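Long-range contact in aminoglycoside 3'-phosphotransferase AphA1-IAB (Acinetobacter baumannii, PDB 4GKH), which phosphorylates kanamycin and related aminoglycosides, probably at the 3'-hydroxyl with a nucleoside triphosphate as donor, and so confers antibiotic resistance: residues D65-M70 with D93-L98. Numbering follows the deposited sequence.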
ATOM      1  N   ASP A  65     -10.394  -8.751   3.877  1.00 33.54           N
ATOM      2  CA  ASP A  65      -9.234  -7.903   3.599  1.00 28.28           C
ATOM      3  C   ASP A  65      -7.947  -8.519   4.123  1.00 33.03           C
ATOM      4  O   ASP A  65      -6.919  -8.509   3.442  1.00 31.13           O
ATOM      5  CB  ASP A  65      -9.436  -6.513   4.206  1.00 36.26           C
ATOM      6  CG  ASP A  65     -10.582  -5.750   3.550  1.00 46.43           C
ATOM      7  OD1 ASP A  65     -10.674  -5.745   2.305  1.00 57.80           O
ATOM      8  OD2 ASP A  65     -11.400  -5.164   4.284  1.00 51.97           O
ATOM      9  N   VAL A  66      -8.000  -9.050   5.338  1.00 26.81           N
ATOM     10  CA  VAL A  66      -6.833  -9.695   5.926  1.00 23.59           C
ATOM     11  C   VAL A  66      -6.448 -10.982   5.155  1.00 31.80           C
ATOM     12  O   VAL A  66      -5.265 -11.267   4.922  1.00 30.78           O
ATOM     13  CB  VAL A  66      -7.077  -9.990   7.419  1.00 24.89           C
ATOM     14  CG1 VAL A  66      -5.887 -10.764   8.021  1.00 28.00           C
ATOM     15  CG2 VAL A  66      -7.299  -8.686   8.162  1.00 33.75           C
ATOM     16  N   THR A  67      -7.453 -11.740   4.737  1.00 29.03           N
ATOM     17  CA  THR A  67      -7.215 -12.947   3.932  1.00 32.86           C
ATOM     18  C   THR A  67      -6.571 -12.578   2.600  1.00 30.85           C
ATOM     19  O   THR A  67      -5.653 -13.272   2.127  1.00 31.45           O
ATOM     20  CB  THR A  67      -8.518 -13.722   3.676  1.00 38.32           C
ATOM     21  OG1 THR A  67      -9.131 -14.046   4.928  1.00 31.88           O
ATOM     22  CG2 THR A  67      -8.230 -15.011   2.914  1.00 32.87           C
ATOM     23  N   ASP A  68      -7.028 -11.467   2.013  1.00 31.42           N
ATOM     24  CA  ASP A  68      -6.480 -10.978   0.751  1.00 28.81           C
ATOM     25  C   ASP A  68      -4.998 -10.664   0.929  1.00 31.63           C
ATOM     26  O   ASP A  68      -4.172 -10.990   0.064  1.00 28.37           O
ATOM     27  CB  ASP A  68      -7.176  -9.687   0.295  1.00 34.01           C
ATOM     28  CG  ASP A  68      -8.580  -9.920  -0.217  1.00 71.32           C
ATOM     29  OD1 ASP A  68      -8.935 -11.086  -0.492  1.00 42.62           O
ATOM     30  OD2 ASP A  68      -9.323  -8.922  -0.359  1.00 43.67           O
ATOM     31  N   GLU A  69      -4.657 -10.034   2.050  1.00 32.58           N
ATOM     32  CA  GLU A  69      -3.250  -9.706   2.269  1.00 32.57           C
ATOM     33  C   GLU A  69      -2.415 -10.948   2.426  1.00 30.46           C
ATOM     34  O   GLU A  69      -1.321 -11.034   1.873  1.00 30.60           O
ATOM     35  CB  GLU A  69      -2.991  -8.761   3.448  1.00 38.90           C
ATOM     36  CG  GLU A  69      -1.480  -8.535   3.570  1.00 36.27           C
ATOM     37  CD  GLU A  69      -1.065  -7.490   4.565  1.00 61.26           C
ATOM     38  OE1 GLU A  69      -1.728  -7.347   5.614  1.00 49.31           O
ATOM     39  OE2 GLU A  69      -0.046  -6.820   4.285  1.00 46.44           O
HETATM   40  N   MSE A  70      -2.929 -11.923   3.170  1.00 28.58           N
HETATM   41  CA  MSE A  70      -2.179 -13.151   3.391  1.00 32.24           C
HETATM   42  C   MSE A  70      -1.763 -13.808   2.083  1.00 32.51           C
HETATM   43  O   MSE A  70      -0.606 -14.176   1.923  1.00 28.63           O
HETATM   44  CB  MSE A  70      -2.974 -14.144   4.256  1.00 32.53           C
HETATM   45  CG  MSE A  70      -2.190 -15.404   4.617  1.00 29.48           C
HETATM   46 SE   MSE A  70      -2.345 -16.842   3.280  0.64 34.62          SE
HETATM   47  CE  MSE A  70      -4.247 -17.069   3.410  1.00 40.66           C
ATOM     48  N   ASP A  93     -16.100 -15.825  10.379  1.00 39.24           N
ATOM     49  CA  ASP A  93     -16.181 -14.391  10.682  1.00 36.69           C
ATOM     50  C   ASP A  93     -14.862 -13.703  11.074  1.00 35.50           C
ATOM     51  O   ASP A  93     -14.864 -12.503  11.370  1.00 35.92           O
ATOM     52  CB  ASP A  93     -17.207 -14.144  11.789  1.00 44.13           C
ATOM     53  CG  ASP A  93     -18.614 -14.552  11.387  1.00 50.54           C
ATOM     54  OD1 ASP A  93     -18.933 -14.502  10.181  1.00 64.80           O
ATOM     55  OD2 ASP A  93     -19.399 -14.914  12.284  1.00 56.99           O
ATOM     56  N   ASP A  94     -13.747 -14.434  11.080  1.00 34.50           N
ATOM     57  CA  ASP A  94     -12.499 -13.882  11.598  1.00 30.39           C
ATOM     58  C   ASP A  94     -11.288 -14.345  10.819  1.00 30.80           C
ATOM     59  O   ASP A  94     -11.240 -15.472  10.363  1.00 32.86           O
ATOM     60  CB  ASP A  94     -12.295 -14.267  13.069  1.00 36.17           C
ATOM     61  CG  ASP A  94     -13.351 -13.676  13.981  1.00 44.94           C
ATOM     62  OD1 ASP A  94     -13.133 -12.550  14.482  1.00 39.71           O
ATOM     63  OD2 ASP A  94     -14.392 -14.336  14.193  1.00 40.91           O
ATOM     64  N   ALA A  95     -10.312 -13.454  10.698  1.00 28.16           N
ATOM     65  CA  ALA A  95      -9.023 -13.797  10.110  1.00 32.92           C
ATOM     66  C   ALA A  95      -7.926 -13.225  10.998  1.00 34.96           C
ATOM     67  O   ALA A  95      -7.999 -12.072  11.443  1.00 30.44           O
ATOM     68  CB  ALA A  95      -8.920 -13.258   8.694  1.00 28.74           C
ATOM     69  N   TRP A  96      -6.915 -14.045  11.275  1.00 30.79           N
ATOM     70  CA  TRP A  96      -5.776 -13.626  12.090  1.00 28.92           C
ATOM     71  C   TRP A  96      -4.500 -13.845  11.284  1.00 29.75           C
ATOM     72  O   TRP A  96      -4.247 -14.973  10.880  1.00 30.80           O
ATOM     73  CB  TRP A  96      -5.720 -14.498  13.344  1.00 32.75           C
ATOM     74  CG  TRP A  96      -6.916 -14.352  14.238  1.00 37.56           C
ATOM     75  CD1 TRP A  96      -8.099 -15.037  14.147  1.00 40.19           C
ATOM     76  CD2 TRP A  96      -7.041 -13.478  15.367  1.00 37.73           C
ATOM     77  NE1 TRP A  96      -8.955 -14.633  15.145  1.00 41.30           N
ATOM     78  CE2 TRP A  96      -8.329 -13.683  15.911  1.00 39.52           C
ATOM     79  CE3 TRP A  96      -6.192 -12.546  15.972  1.00 40.66           C
ATOM     80  CZ2 TRP A  96      -8.790 -12.982  17.032  1.00 49.93           C
ATOM     81  CZ3 TRP A  96      -6.652 -11.850  17.096  1.00 41.97           C
ATOM     82  CH2 TRP A  96      -7.941 -12.078  17.611  1.00 40.84           C
ATOM     83  N   LEU A  97      -3.700 -12.794  11.076  1.00 27.82           N
ATOM     84  CA  LEU A  97      -2.466 -12.905  10.285  1.00 29.70           C
ATOM     85  C   LEU A  97      -1.246 -12.488  11.124  1.00 28.75           C
ATOM     86  O   LEU A  97      -1.125 -11.325  11.494  1.00 30.46           O
ATOM     87  CB  LEU A  97      -2.574 -12.000   9.042  1.00 26.37           C
ATOM     88  CG  LEU A  97      -1.323 -11.866   8.150  1.00 30.02           C
ATOM     89  CD1 LEU A  97      -0.843 -13.236   7.643  1.00 28.92           C
ATOM     90  CD2 LEU A  97      -1.639 -10.913   6.987  1.00 31.36           C
ATOM     91  N   LEU A  98      -0.364 -13.443  11.429  1.00 32.02           N
ATOM     92  CA  LEU A  98       0.817 -13.190  12.249  1.00 32.69           C
ATOM     93  C   LEU A  98       2.054 -13.146  11.356  1.00 31.27           C
ATOM     94  O   LEU A  98       2.377 -14.143  10.699  1.00 30.52           O
ATOM     95  CB  LEU A  98       0.989 -14.322  13.281  1.00 28.22           C
ATOM     96  CG  LEU A  98       2.157 -14.143  14.278  1.00 32.40           C
ATOM     97  CD1 LEU A  98       1.927 -12.915  15.187  1.00 32.67           C
ATOM     98  CD2 LEU A  98       2.404 -15.387  15.111  1.00 37.32           C
TER
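In the N-terminal lobe of this protein-kinase-like fold, helix 61-76 packs on the five-stranded antiparallel sheet, and Val66 and Met70, one helical turn apart, meet Ala95 and Leu97 of strand 94-100. The axes of the two short segments approach to 8.0 Å and run 38° apart, near enough to parallel for the i, i+4 spacing of the helix to match the i, i+2 spacing of the strand. No hydrogen bond joins the segments; the interface is side-chain packing. CG1 of Val66 lies 3.7 Å from Leu97 CB and also reaches the Ala95 methyl, so one branch bridges both strand residues. With Leu97 CG anti to its backbone N (chi1 174°), the isobutyl group runs past Val66 and its two methyls divide. CD1 sits 4.0 Å from CG of the selenomethionine Met70, whose chain then bends off toward Ile85 and Phe88 of strand 85-91. CD2 lies 3.8 Å from Glu69 OE1, the glutamate chain lying roughly perpendicular to that of the leucine.

Glu69 is extended (chi2 172°), and its buried carboxylate is held at both oxygens: OE1 in a salt bridge with Lys56, while OE2 accepts a hydrogen bond from Val218 N. The pairing is consistent with the lysine-glutamate salt bridge of protein kinases, in which the glutamate comes from the helix of the N-terminal lobe; the Glu69 side chain lies about 5 Å from the bound pyrazolopyrimidine inhibitor. At the opposite end, Thr67 OG1, hydrogen-bonded to Ala63 O and Arg90 NH1, lies 3.9 Å from Ala95 CB.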